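Local coordinates for protein geranyltranstransferase (Campylobacter jejuni, PDB 3NPK) that probably condenses isopentenyl diphosphate with geranyl diphosphate to make farnesyl diphosphate, releasing pyrophosphate, at residues L63-A68 with A124-E129; L69-T74 with F118-H123; L207-Q212 with E254-E259. All coordinates share one frame; numbering follows the deposited sequence.

Contact 1. Residues L63-A68 with A124-E129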
ATOM      1  N   LEU A  63       7.558  -2.430 -18.087  1.00  9.46           N
ATOM      2  CA  LEU A  63       6.667  -1.285 -18.034  1.00  9.56           C
ATOM      3  C   LEU A  63       5.720  -1.360 -16.840  1.00  9.31           C
ATOM      4  O   LEU A  63       5.402  -0.325 -16.248  1.00 10.21           O
ATOM      5  CB  LEU A  63       5.871  -1.152 -19.337  1.00  9.48           C
ATOM      6  CG  LEU A  63       6.695  -0.694 -20.540  1.00 10.17           C
ATOM      7  CD1 LEU A  63       5.941  -0.977 -21.834  1.00 11.68           C
ATOM      8  CD2 LEU A  63       7.116   0.768 -20.456  1.00 11.47           C
ATOM      9  N   ASP A  64       5.273  -2.567 -16.484  1.00  9.51           N
ATOM     10  CA  ASP A  64       4.377  -2.732 -15.330  1.00  9.26           C
ATOM     11  C   ASP A  64       5.100  -2.375 -14.030  1.00  9.17           C
ATOM     12  O   ASP A  64       4.480  -1.908 -13.081  1.00  9.65           O
ATOM     13  CB  ASP A  64       3.862  -4.167 -15.205  1.00 10.46           C
ATOM     14  CG  ASP A  64       2.774  -4.502 -16.202  1.00 11.55           C
ATOM     15  OD1 ASP A  64       2.145  -3.572 -16.764  1.00 11.79           O
ATOM     16  OD2 ASP A  64       2.536  -5.718 -16.407  1.00 12.56           O
ATOM     17  N   VAL A  65       6.409  -2.607 -13.977  1.00  9.11           N
ATOM     18  CA  VAL A  65       7.160  -2.307 -12.758  1.00  8.93           C
ATOM     19  C   VAL A  65       7.336  -0.793 -12.656  1.00  9.18           C
ATOM     20  O   VAL A  65       7.186  -0.210 -11.575  1.00  9.76           O
ATOM     21  CB  VAL A  65       8.534  -3.048 -12.738  1.00  9.22           C
ATOM     22  CG1 VAL A  65       9.224  -2.853 -11.398  1.00  9.29           C
ATOM     23  CG2 VAL A  65       8.331  -4.533 -13.019  1.00 10.64           C
ATOM     24  N   ALA A  66       7.630  -0.149 -13.784  1.00  8.81           N
ATOM     25  CA  ALA A  66       7.661   1.310 -13.840  1.00  9.69           C
ATOM     26  C   ALA A  66       6.309   1.890 -13.427  1.00  9.33           C
ATOM     27  O   ALA A  66       6.245   2.914 -12.725  1.00  9.61           O
ATOM     28  CB  ALA A  66       8.035   1.784 -15.249  1.00 11.88           C
ATOM     29  N   LEU A  67       5.227   1.251 -13.871  1.00  8.76           N
ATOM     30  CA  LEU A  67       3.883   1.698 -13.523  1.00 10.00           C
ATOM     31  C   LEU A  67       3.658   1.659 -12.008  1.00  8.65           C
ATOM     32  O   LEU A  67       3.130   2.615 -11.423  1.00 10.22           O
ATOM     33  CB  LEU A  67       2.840   0.836 -14.229  1.00 13.68           C
ATOM     34  CG  LEU A  67       1.410   1.380 -14.190  1.00 15.17           C
ATOM     35  CD1 LEU A  67       1.375   2.739 -14.876  1.00 16.46           C
ATOM     36  CD2 LEU A  67       0.488   0.397 -14.891  1.00 18.01           C
ATOM     37  N   ALA A  68       4.079   0.570 -11.371  1.00  9.33           N
ATOM     38  CA  ALA A  68       3.961   0.447  -9.919  1.00  9.80           C
ATOM     39  C   ALA A  68       4.680   1.600  -9.201  1.00  8.35           C
ATOM     40  O   ALA A  68       4.145   2.168  -8.230  1.00 10.37           O
ATOM     41  CB  ALA A  68       4.517  -0.889  -9.462  1.00  9.69           C
ATOM     42  N   ALA A 124       3.068  -8.646 -13.063  1.00 11.57           N
ATOM     43  CA  ALA A 124       4.020  -8.433 -14.144  1.00 10.25           C
ATOM     44  C   ALA A 124       4.433  -9.764 -14.777  1.00 10.83           C
ATOM     45  O   ALA A 124       4.453 -10.818 -14.112  1.00 11.84           O
ATOM     46  CB  ALA A 124       5.247  -7.697 -13.645  1.00 10.15           C
ATOM     47  N   HIS A 125       4.775  -9.719 -16.055  1.00 10.24           N
ATOM     48  CA  HIS A 125       5.209 -10.917 -16.756  0.51 11.06           C
ATOM     49  C   HIS A 125       6.711 -11.143 -16.554  1.00 11.25           C
ATOM     50  O   HIS A 125       7.512 -10.965 -17.489  1.00 13.33           O
ATOM     51  CB  HIS A 125       4.859 -10.848 -18.242  0.51 13.36           C
ATOM     52  CG  HIS A 125       5.001 -12.162 -18.944  0.51 15.60           C
ATOM     53  ND1 HIS A 125       3.928 -12.854 -19.467  0.51 16.64           N
ATOM     54  CD2 HIS A 125       6.092 -12.927 -19.179  0.51 16.80           C
ATOM     55  CE1 HIS A 125       4.357 -13.978 -20.014  0.51 17.17           C
ATOM     56  NE2 HIS A 125       5.666 -14.048 -19.849  0.51 17.40           N
ATOM     57  N   LEU A 126       7.069 -11.487 -15.316  1.00 11.18           N
ATOM     58  CA  LEU A 126       8.438 -11.752 -14.888  1.00 10.16           C
ATOM     59  C   LEU A 126       8.384 -12.938 -13.938  1.00 10.31           C
ATOM     60  O   LEU A 126       7.343 -13.215 -13.341  1.00 11.43           O
ATOM     61  CB  LEU A 126       9.000 -10.537 -14.132  1.00 10.34           C
ATOM     62  CG  LEU A 126       9.138  -9.250 -14.938  1.00 10.68           C
ATOM     63  CD1 LEU A 126       9.359  -8.046 -13.977  1.00 13.15           C
ATOM     64  CD2 LEU A 126      10.303  -9.369 -15.934  1.00 12.63           C
ATOM     65  N   LYS A 127       9.505 -13.639 -13.777  1.00 10.50           N
ATOM     66  CA  LYS A 127       9.554 -14.761 -12.852  1.00 11.22           C
ATOM     67  C   LYS A 127       9.138 -14.351 -11.454  1.00 11.15           C
ATOM     68  O   LYS A 127       9.446 -13.232 -11.012  1.00 11.18           O
ATOM     69  CB  LYS A 127      10.965 -15.347 -12.795  1.00 15.63           C
ATOM     70  CG  LYS A 127      11.409 -16.009 -14.081  1.00 20.51           C
ATOM     71  CD  LYS A 127      12.749 -16.664 -13.883  1.00 24.14           C
ATOM     72  CE  LYS A 127      13.843 -15.628 -13.769  1.00 27.26           C
ATOM     73  NZ  LYS A 127      15.181 -16.258 -13.994  1.00 29.02           N
ATOM     74  N   ASP A 128       8.459 -15.261 -10.757  1.00 10.27           N
ATOM     75  CA  ASP A 128       8.012 -15.002  -9.381  1.00 11.17           C
ATOM     76  C   ASP A 128       9.172 -14.609  -8.465  1.00 11.17           C
ATOM     77  O   ASP A 128       9.010 -13.742  -7.613  1.00 11.32           O
ATOM     78  CB  ASP A 128       7.261 -16.196  -8.781  1.00 13.11           C
ATOM     79  CG  ASP A 128       5.863 -16.365  -9.365  1.00 15.03           C
ATOM     80  OD1 ASP A 128       5.368 -15.395  -9.987  1.00 16.51           O
ATOM     81  OD2 ASP A 128       5.249 -17.452  -9.195  1.00 16.73           O
ATOM     82  N   GLU A 129      10.338 -15.232  -8.641  1.00 12.55           N
ATOM     83  CA  GLU A 129      11.492 -14.894  -7.817  1.00 13.17           C
ATOM     84  C   GLU A 129      11.879 -13.419  -7.985  1.00 12.18           C
ATOM     85  O   GLU A 129      12.222 -12.732  -7.012  1.00 12.61           O
ATOM     86  CB  GLU A 129      12.684 -15.810  -8.166  1.00 17.80           C
ATOM     87  CG  GLU A 129      13.948 -15.545  -7.353  1.00 25.03           C
ATOM     88  CD  GLU A 129      15.141 -16.434  -7.736  1.00 31.15           C
ATOM     89  OE1 GLU A 129      16.083 -16.538  -6.916  1.00 33.33           O
ATOM     90  OE2 GLU A 129      15.152 -17.017  -8.846  1.00 32.94           O
TER
HETATM   91  O   HOH W   1       4.769  -7.176 -17.263  1.00 12.09           O
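Asp64 and Val65 of helix 59-80 meet Ala124 and Leu126 in a tight interhelical turn, the short link from helix 103-122 to helix 128-142. His125 is the centre of an inverse gamma turn, closed by a weak bond from Leu126 N to Ala124 O. Ala124 suits the closest approach of the two backbones: its methyl lies alongside the aspartate stem, CB of Ala124 being 4.1 Å from CB of Asp64. The carboxylate then extends past the alanine, with Asp64 OD2 3.8 Å from Ala124 CA, and there is no direct polar bond across the contact. A water does that work instead, donating to Asp64 OD2 at 2.8 Å and accepting from His125 N at 2.8 Å, so that a main-chain N-H of the turn is satisfied. The other oxygen, OD1, is hydrogen-bonded to His12, so each carboxylate oxygen has a hydrogen-bonding partner. Next to this polar half is an apolar one. Val65 has CG1 opposite the backbone N (chi1 -173°), which turns CG2 to the loop, where it touches Leu126 CD1 at 3.8 Å. The valine and leucine side chains meet at about a right angle, and both also lean on Leu134 of helix 128-142, so the branched methyls join the loop to the helix it introduces by apolar contact. Lys127 is the N-cap residue of that helix and forms a salt bridge with Glu191. A close-coupled alpha-helical hairpin whose turn packs on a third helix is in keeping with the all-helical isoprenoid synthase fold.

Contact 2. Residues L69-T74 with F118-H123. With PPV (pyrophosphate), chain C.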
ATOM      1  N   LEU A  69       5.885   1.941  -9.668  1.00  8.57           N
ATOM      2  CA  LEU A  69       6.642   3.061  -9.107  1.00  8.78           C
ATOM      3  C   LEU A  69       5.871   4.361  -9.201  1.00  9.14           C
ATOM      4  O   LEU A  69       5.810   5.121  -8.226  1.00 10.01           O
ATOM      5  CB  LEU A  69       7.978   3.236  -9.820  1.00 11.60           C
ATOM      6  CG  LEU A  69       9.143   2.397  -9.342  1.00 13.80           C
ATOM      7  CD1 LEU A  69      10.247   2.476 -10.402  1.00 16.12           C
ATOM      8  CD2 LEU A  69       9.629   2.878  -7.980  1.00 13.96           C
ATOM      9  N   GLU A  70       5.275   4.614 -10.366  1.00  9.94           N
ATOM     10  CA  GLU A  70       4.535   5.856 -10.549  1.00  9.55           C
ATOM     11  C   GLU A  70       3.204   5.858  -9.776  1.00  8.98           C
ATOM     12  O   GLU A  70       2.740   6.925  -9.355  1.00  9.24           O
ATOM     13  CB  GLU A  70       4.355   6.168 -12.038  1.00 10.54           C
ATOM     14  CG  GLU A  70       5.694   6.435 -12.705  1.00 11.66           C
ATOM     15  CD  GLU A  70       6.391   7.733 -12.243  1.00 12.40           C
ATOM     16  OE1 GLU A  70       5.716   8.723 -11.859  1.00 14.48           O
ATOM     17  OE2 GLU A  70       7.636   7.767 -12.289  1.00 11.80           O
ATOM     18  N   PHE A  71       2.617   4.680  -9.553  1.00  8.18           N
ATOM     19  CA  PHE A  71       1.425   4.602  -8.695  1.00  8.25           C
ATOM     20  C   PHE A  71       1.797   5.015  -7.272  1.00  8.30           C
ATOM     21  O   PHE A  71       1.063   5.770  -6.631  1.00  9.23           O
ATOM     22  CB  PHE A  71       0.820   3.191  -8.665  1.00  9.24           C
ATOM     23  CG  PHE A  71      -0.015   2.825  -9.886  1.00  9.91           C
ATOM     24  CD1 PHE A  71      -0.122   3.660 -10.989  1.00 10.08           C
ATOM     25  CD2 PHE A  71      -0.670   1.612  -9.916  1.00 10.84           C
ATOM     26  CE1 PHE A  71      -0.893   3.286 -12.097  1.00 10.38           C
ATOM     27  CE2 PHE A  71      -1.433   1.220 -11.009  1.00 11.87           C
ATOM     28  CZ  PHE A  71      -1.544   2.064 -12.104  1.00 10.47           C
ATOM     29  N   ILE A  72       2.910   4.492  -6.760  1.00  8.40           N
ATOM     30  CA  ILE A  72       3.356   4.858  -5.420  1.00  9.44           C
ATOM     31  C   ILE A  72       3.631   6.338  -5.374  1.00  8.99           C
ATOM     32  O   ILE A  72       3.211   7.025  -4.449  1.00 10.21           O
ATOM     33  CB  ILE A  72       4.660   4.121  -5.034  1.00 10.99           C
ATOM     34  CG1 ILE A  72       4.353   2.645  -4.772  1.00 12.59           C
ATOM     35  CG2 ILE A  72       5.378   4.821  -3.835  1.00 11.26           C
ATOM     36  CD1 ILE A  72       3.479   2.413  -3.552  1.00 13.34           C
ATOM     37  N   HIS A  73       4.367   6.834  -6.356  1.00  8.85           N
ATOM     38  CA  HIS A  73       4.730   8.239  -6.340  1.00  9.40           C
ATOM     39  C   HIS A  73       3.481   9.129  -6.375  1.00  8.90           C
ATOM     40  O   HIS A  73       3.365  10.098  -5.612  1.00  9.62           O
ATOM     41  CB  HIS A  73       5.688   8.534  -7.489  1.00 10.73           C
ATOM     42  CG  HIS A  73       6.130   9.955  -7.532  1.00 12.11           C
ATOM     43  ND1 HIS A  73       5.923  10.774  -8.619  1.00 14.95           N
ATOM     44  CD2 HIS A  73       6.743  10.712  -6.595  1.00 10.56           C
ATOM     45  CE1 HIS A  73       6.421  11.972  -8.361  1.00 13.00           C
ATOM     46  NE2 HIS A  73       6.908  11.964  -7.132  1.00 15.35           N
ATOM     47  N   THR A  74       2.550   8.808  -7.267  1.00  8.60           N
ATOM     48  CA  THR A  74       1.323   9.599  -7.360  1.00  8.38           C
ATOM     49  C   THR A  74       0.497   9.536  -6.075  1.00  8.09           C
ATOM     50  O   THR A  74      -0.023  10.573  -5.623  1.00  9.35           O
ATOM     51  CB  THR A  74       0.498   9.185  -8.593  1.00  9.00           C
ATOM     52  OG1 THR A  74       1.212   9.567  -9.770  1.00 11.74           O
ATOM     53  CG2 THR A  74      -0.880   9.861  -8.611  1.00  8.42           C
ATOM     54  N   PHE A 118       1.184  -2.746  -5.730  1.00  8.47           N
ATOM     55  CA  PHE A 118       1.541  -4.131  -5.461  1.00  8.82           C
ATOM     56  C   PHE A 118       0.756  -5.135  -6.293  1.00  9.19           C
ATOM     57  O   PHE A 118       1.300  -6.176  -6.676  1.00  9.77           O
ATOM     58  CB  PHE A 118       1.518  -4.404  -3.959  1.00  9.13           C
ATOM     59  CG  PHE A 118       2.503  -3.559  -3.244  1.00  9.25           C
ATOM     60  CD1 PHE A 118       3.843  -3.861  -3.334  1.00 10.08           C
ATOM     61  CD2 PHE A 118       2.124  -2.371  -2.617  1.00  9.09           C
ATOM     62  CE1 PHE A 118       4.794  -3.045  -2.734  1.00 10.06           C
ATOM     63  CE2 PHE A 118       3.067  -1.544  -2.034  1.00  9.83           C
ATOM     64  CZ  PHE A 118       4.405  -1.873  -2.102  1.00 10.02           C
ATOM     65  N   LEU A 119      -0.509  -4.835  -6.576  1.00  9.90           N
ATOM     66  CA  LEU A 119      -1.269  -5.680  -7.493  1.00 10.32           C
ATOM     67  C   LEU A 119      -0.608  -5.700  -8.873  1.00  9.64           C
ATOM     68  O   LEU A 119      -0.399  -6.761  -9.458  1.00 10.19           O
ATOM     69  CB  LEU A 119      -2.727  -5.212  -7.606  1.00 11.11           C
ATOM     70  CG  LEU A 119      -3.655  -6.136  -8.401  1.00 11.50           C
ATOM     71  CD1 LEU A 119      -3.708  -7.538  -7.777  1.00 13.22           C
ATOM     72  CD2 LEU A 119      -5.050  -5.539  -8.453  1.00 13.57           C
ATOM     73  N   VAL A 120      -0.270  -4.522  -9.384  1.00  9.02           N
ATOM     74  CA  VAL A 120       0.350  -4.421 -10.703  1.00 10.08           C
ATOM     75  C   VAL A 120       1.700  -5.132 -10.718  1.00  9.78           C
ATOM     76  O   VAL A 120       2.016  -5.883 -11.649  1.00 10.52           O
ATOM     77  CB  VAL A 120       0.498  -2.947 -11.144  1.00 12.77           C
ATOM     78  CG1 VAL A 120       1.457  -2.829 -12.335  1.00 16.30           C
ATOM     79  CG2 VAL A 120      -0.871  -2.373 -11.469  1.00 15.54           C
ATOM     80  N   LEU A 121       2.503  -4.926  -9.678  1.00  9.53           N
ATOM     81  CA  LEU A 121       3.817  -5.567  -9.648  1.00 10.39           C
ATOM     82  C   LEU A 121       3.656  -7.089  -9.628  1.00  9.54           C
ATOM     83  O   LEU A 121       4.374  -7.821 -10.342  1.00 11.00           O
ATOM     84  CB  LEU A 121       4.579  -5.117  -8.405  1.00 13.47           C
ATOM     85  CG  LEU A 121       5.968  -4.564  -8.623  1.00 18.22           C
ATOM     86  CD1 LEU A 121       6.617  -4.176  -7.274  1.00 15.59           C
ATOM     87  CD2 LEU A 121       6.766  -5.553  -9.426  1.00 20.00           C
ATOM     88  N   SER A 122       2.710  -7.578  -8.833  1.00  9.16           N
ATOM     89  CA  SER A 122       2.548  -9.017  -8.677  1.00  9.69           C
ATOM     90  C   SER A 122       2.065  -9.698  -9.960  1.00 10.12           C
ATOM     91  O   SER A 122       2.268 -10.903 -10.133  1.00 12.02           O
ATOM     92  CB  SER A 122       1.631  -9.338  -7.496  1.00 10.83           C
ATOM     93  OG  SER A 122       0.276  -9.009  -7.757  1.00 12.93           O
ATOM     94  N   HIS A 123       1.421  -8.922 -10.830  1.00  9.63           N
ATOM     95  CA  HIS A 123       0.938  -9.419 -12.120  1.00 10.90           C
ATOM     96  C   HIS A 123       1.883  -9.205 -13.314  1.00 11.36           C
ATOM     97  O   HIS A 123       1.564  -9.596 -14.446  1.00 11.66           O
ATOM     98  CB  HIS A 123      -0.446  -8.836 -12.418  1.00 11.32           C
ATOM     99  CG  HIS A 123      -1.556  -9.582 -11.751  1.00 12.16           C
ATOM    100  ND1 HIS A 123      -2.092  -9.214 -10.529  1.00 14.32           N
ATOM    101  CD2 HIS A 123      -2.241 -10.684 -12.143  1.00 12.13           C
ATOM    102  CE1 HIS A 123      -3.064 -10.056 -10.209  1.00 13.98           C
ATOM    103  NE2 HIS A 123      -3.163 -10.962 -11.162  1.00 15.94           N
TER
HETATM  104  O11 PPV C 290       7.988  15.606  -7.262  1.00 34.36           O
HETATM  105  P1  PPV C 290       8.310  15.444  -8.872  1.00 30.95           P
HETATM  106  O21 PPV C 290       9.290  16.650  -9.413  1.00 31.94           O
HETATM  107  O31 PPV C 290       8.976  14.167  -9.133  1.00 32.36           O
HETATM  108  OPP PPV C 290       6.860  15.632  -9.616  1.00 25.85           O
HETATM  109  P2  PPV C 290       6.254  14.845 -10.919  1.00 20.72           P
HETATM  110  O12 PPV C 290       4.815  15.621 -11.139  1.00 21.31           O
HETATM  111  O22 PPV C 290       5.904  13.301 -10.548  1.00 20.20           O
HETATM  112  O32 PPV C 290       7.114  14.984 -12.106  1.00 20.76           O
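Phe71 makes the tight half of this contact: its CE2 lies 3.7 Å from CG2 of Val120, the two side chains crossing at about a right angle. The phenyl is long enough to span two helices whose backbones stand well apart (Phe71 CA to Val120 CA 9.3 Å), and the compact beta-branched valine offers it a methyl. This closer pair borders the more open side, through partly exposed Val120. At the next residue, Ile72, the fit is looser but buried. Ile72 CD1 comes within 4.3 Å of Phe118 CE2, although the first bond of the Phe118 side chain leads away from helix 59-80 and only the ring swings back. That ring also stacks on Phe118 of the second subunit, so this half of the contact merges into the dimer interface. Leu119 O, near the helix end, accepts several hydrogen bonds, among them one from Ser122 OG at 2.9 Å. At the other extreme, His73 borders the pyrophosphate, which the backbone N of Lys40 and the guanidinium groups of Arg43 and Arg92 hold by hydrogen bonds; Thr74 in turn bonds Arg92, a second-shell link to the anion. Helix 59-80 is thus flanked by helix 103-122 at Phe71 and Ile72, by helix 42-54 at Glu70 and His73, and by helices 128-142 and 164-189 at Leu69.

Contact 3. Residues L207-Q212 with E254-E259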
ATOM      1  N   LEU A 207      21.887  11.050  -5.969  1.00 14.21           N
ATOM      2  CA  LEU A 207      21.110  11.903  -6.864  1.00 14.83           C
ATOM      3  C   LEU A 207      19.972  12.556  -6.097  1.00 14.17           C
ATOM      4  O   LEU A 207      19.709  13.747  -6.258  1.00 15.60           O
ATOM      5  CB  LEU A 207      20.543  11.079  -8.017  1.00 16.03           C
ATOM      6  CG  LEU A 207      21.585  10.590  -9.020  1.00 20.28           C
ATOM      7  CD1 LEU A 207      20.890   9.826 -10.112  1.00 21.53           C
ATOM      8  CD2 LEU A 207      22.365  11.769  -9.579  1.00 20.90           C
ATOM      9  N   GLY A 208      19.292  11.766  -5.265  1.00 13.76           N
ATOM     10  CA  GLY A 208      18.194  12.291  -4.478  1.00 13.23           C
ATOM     11  C   GLY A 208      18.629  13.459  -3.608  1.00 13.75           C
ATOM     12  O   GLY A 208      17.945  14.487  -3.535  1.00 15.85           O
ATOM     13  N   LEU A 209      19.765  13.297  -2.936  1.00 14.82           N
ATOM     14  CA  LEU A 209      20.320  14.344  -2.079  1.00 18.83           C
ATOM     15  C   LEU A 209      20.707  15.574  -2.893  1.00 17.90           C
ATOM     16  O   LEU A 209      20.415  16.709  -2.507  1.00 19.84           O
ATOM     17  CB  LEU A 209      21.544  13.798  -1.353  1.00 22.81           C
ATOM     18  CG  LEU A 209      22.389  14.741  -0.504  1.00 26.98           C
ATOM     19  CD1 LEU A 209      21.546  15.325   0.606  1.00 28.69           C
ATOM     20  CD2 LEU A 209      23.568  13.958   0.048  1.00 27.76           C
ATOM     21  N   ILE A 210      21.381  15.349  -4.017  1.00 16.58           N
ATOM     22  CA  ILE A 210      21.773  16.445  -4.895  1.00 18.89           C
ATOM     23  C   ILE A 210      20.552  17.261  -5.298  1.00 19.53           C
ATOM     24  O   ILE A 210      20.579  18.494  -5.278  1.00 19.98           O
ATOM     25  CB  ILE A 210      22.470  15.919  -6.165  1.00 19.92           C
ATOM     26  CG1 ILE A 210      23.880  15.429  -5.829  1.00 21.02           C
ATOM     27  CG2 ILE A 210      22.542  17.019  -7.236  1.00 20.90           C
ATOM     28  CD1 ILE A 210      24.506  14.609  -6.931  1.00 20.96           C
ATOM     29  N   PHE A 211      19.466  16.579  -5.649  1.00 18.99           N
ATOM     30  CA  PHE A 211      18.286  17.298  -6.114  1.00 20.42           C
ATOM     31  C   PHE A 211      17.733  18.211  -5.021  1.00 21.39           C
ATOM     32  O   PHE A 211      17.321  19.336  -5.296  1.00 23.10           O
ATOM     33  CB  PHE A 211      17.190  16.335  -6.570  1.00 21.82           C
ATOM     34  CG  PHE A 211      17.553  15.514  -7.772  1.00 22.68           C
ATOM     35  CD1 PHE A 211      18.566  15.907  -8.632  1.00 22.68           C
ATOM     36  CD2 PHE A 211      16.854  14.353  -8.059  1.00 24.28           C
ATOM     37  CE1 PHE A 211      18.884  15.146  -9.746  1.00 22.95           C
ATOM     38  CE2 PHE A 211      17.168  13.587  -9.167  1.00 24.37           C
ATOM     39  CZ  PHE A 211      18.184  13.989 -10.015  1.00 23.38           C
ATOM     40  N   GLN A 212      17.723  17.730  -3.783  1.00 20.87           N
ATOM     41  CA  GLN A 212      17.178  18.520  -2.683  0.53 20.80           C
ATOM     42  C   GLN A 212      18.068  19.704  -2.315  1.00 21.36           C
ATOM     43  O   GLN A 212      17.570  20.799  -2.016  1.00 23.09           O
ATOM     44  CB  GLN A 212      16.916  17.630  -1.467  0.53 20.71           C
ATOM     45  CG  GLN A 212      15.780  16.651  -1.685  0.53 21.12           C
ATOM     46  CD  GLN A 212      14.508  17.349  -2.111  0.53 22.36           C
ATOM     47  OE1 GLN A 212      14.112  18.350  -1.517  0.53 22.68           O
ATOM     48  NE2 GLN A 212      13.858  16.824  -3.147  0.53 23.21           N
ATOM     49  N   GLU A 254      28.163  20.682  -5.726  1.00 26.39           N
ATOM     50  CA  GLU A 254      29.140  20.502  -6.793  1.00 27.32           C
ATOM     51  C   GLU A 254      30.057  19.316  -6.508  1.00 27.41           C
ATOM     52  O   GLU A 254      30.365  18.525  -7.410  1.00 27.97           O
ATOM     53  CB  GLU A 254      29.925  21.798  -7.036  1.00 30.20           C
ATOM     54  CG  GLU A 254      29.066  22.889  -7.685  1.00 33.96           C
ATOM     55  CD  GLU A 254      29.745  24.252  -7.755  1.00 37.80           C
ATOM     56  OE1 GLU A 254      30.822  24.426  -7.145  1.00 39.36           O
ATOM     57  OE2 GLU A 254      29.192  25.158  -8.419  1.00 38.79           O
ATOM     58  N   ASN A 255      30.486  19.176  -5.257  1.00 26.73           N
ATOM     59  CA  ASN A 255      31.266  18.000  -4.868  1.00 28.13           C
ATOM     60  C   ASN A 255      30.514  16.694  -5.122  1.00 26.60           C
ATOM     61  O   ASN A 255      31.072  15.727  -5.666  1.00 26.58           O
ATOM     62  CB  ASN A 255      31.684  18.078  -3.396  1.00 30.60           C
ATOM     63  CG  ASN A 255      32.775  19.107  -3.153  1.00 33.33           C
ATOM     64  OD1 ASN A 255      33.455  19.543  -4.085  1.00 35.04           O
ATOM     65  ND2 ASN A 255      32.948  19.500  -1.897  1.00 33.88           N
ATOM     66  N   LEU A 256      29.249  16.670  -4.722  1.00 24.51           N
ATOM     67  CA  LEU A 256      28.412  15.492  -4.910  1.00 24.41           C
ATOM     68  C   LEU A 256      28.219  15.162  -6.383  1.00 23.18           C
ATOM     69  O   LEU A 256      28.286  13.998  -6.761  1.00 23.36           O
ATOM     70  CB  LEU A 256      27.060  15.674  -4.223  1.00 24.80           C
ATOM     71  CG  LEU A 256      27.137  15.602  -2.700  1.00 25.56           C
ATOM     72  CD1 LEU A 256      25.815  16.014  -2.078  1.00 26.17           C
ATOM     73  CD2 LEU A 256      27.559  14.209  -2.227  1.00 26.65           C
ATOM     74  N   LEU A 257      27.985  16.182  -7.206  1.00 23.14           N
ATOM     75  CA  LEU A 257      27.887  15.993  -8.656  1.00 23.61           C
ATOM     76  C   LEU A 257      29.170  15.422  -9.263  1.00 23.97           C
ATOM     77  O   LEU A 257      29.112  14.556 -10.136  1.00 23.65           O
ATOM     78  CB  LEU A 257      27.497  17.298  -9.362  1.00 23.86           C
ATOM     79  CG  LEU A 257      25.991  17.586  -9.384  1.00 23.96           C
ATOM     80  CD1 LEU A 257      25.696  19.029  -9.816  1.00 25.31           C
ATOM     81  CD2 LEU A 257      25.259  16.574 -10.281  1.00 23.81           C
ATOM     82  N   ASN A 258      30.328  15.900  -8.812  1.00 24.72           N
ATOM     83  CA  ASN A 258      31.592  15.342  -9.296  1.00 25.48           C
ATOM     84  C   ASN A 258      31.745  13.873  -8.908  1.00 23.94           C
ATOM     85  O   ASN A 258      32.238  13.062  -9.693  1.00 22.73           O
ATOM     86  CB  ASN A 258      32.799  16.151  -8.806  1.00 27.87           C
ATOM     87  CG  ASN A 258      34.117  15.596  -9.327  1.00 30.84           C
ATOM     88  OD1 ASN A 258      34.857  14.938  -8.596  1.00 32.31           O
ATOM     89  ND2 ASN A 258      34.399  15.834 -10.607  1.00 31.84           N
ATOM     90  N   GLU A 259      31.320  13.527  -7.698  1.00 23.44           N
ATOM     91  CA  GLU A 259      31.325  12.132  -7.291  1.00 23.69           C
ATOM     92  C   GLU A 259      30.389  11.321  -8.183  1.00 22.84           C
ATOM     93  O   GLU A 259      30.727  10.223  -8.625  1.00 23.85           O
ATOM     94  CB  GLU A 259      30.918  12.003  -5.828  1.00 25.57           C
ATOM     95  CG  GLU A 259      31.965  12.556  -4.876  1.00 28.87           C
ATOM     96  CD  GLU A 259      31.521  12.534  -3.432  1.00 31.99           C
ATOM     97  OE1 GLU A 259      30.412  12.032  -3.148  1.00 32.62           O
ATOM     98  OE2 GLU A 259      32.292  13.023  -2.580  1.00 33.68           O
TER
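Ile210 and Leu256 form the centre of an antiparallel helix pair, in which the axes of segments 207-212 and 254-259 approach to 9.9 Å, with 151° between their N-to-C directions. The two side chains slide past each other in opposite directions, each entering the surface of the other helix. Leu256 is the clearer knob: its side chain touches Lys206, Leu209, Ile210 and Ile213, the four residues that outline a hollow on helix 194-220, as in knobs-into-holes packing. Its CD1 presses on Leu209 CD2 at 3.7 Å, the leucines crossing at about a right angle, while its CB meets Ile210 CG1 at 3.6 Å. Ile210 is the bump in the reverse direction. With CG1 turned beside the backbone N (chi1 -73°), its CD1 rides over the peptide joining the two leucines, 3.8 Å from Leu257 N, and its CG2 branch rests 4.1 Å from Leu257 CG. Cys260 lines the same dent one turn on. A beta-branched residue suits this place because its two arms meet separate walls, CG1 against Leu256 and CG2 against Leu257. Leu257 brings CG and CD2 against it, while Leu256 sends CD1 on to Leu209. No hydrogen bond joins the two segments; just before 207-212, Lys206 forms a salt bridge with Glu259 between the same helices. Helix 194-220 also touches helix 164-189 through Gln212, and Phe211 stacks on Tyr282 of the pyrophosphate pocket, while helix 246-265 packs on it through Ile210 and Leu209.

How the contacts relate
Contacts 1 and 2 are neighbours, successive turns of helix 59-80 meeting the end of helix 103-122 and the loop after it; they touch where Val65 CG2 lies 4.0 Å from Leu121 CD2. Contact 2 is buried and apolar and lies nearer the chain's centre, between the pyrophosphate pocket and the subunit interface. Contact 1, farther out and partly buried, adds a water bridge. Contact 3 shares no helix with them: it is on the opposite side of the chain's centre, about 27 Å from contact 2 between centres, also partly buried, and purely aliphatic. It buries the most surface of the three, 208 Å², where two long helices interlock directly.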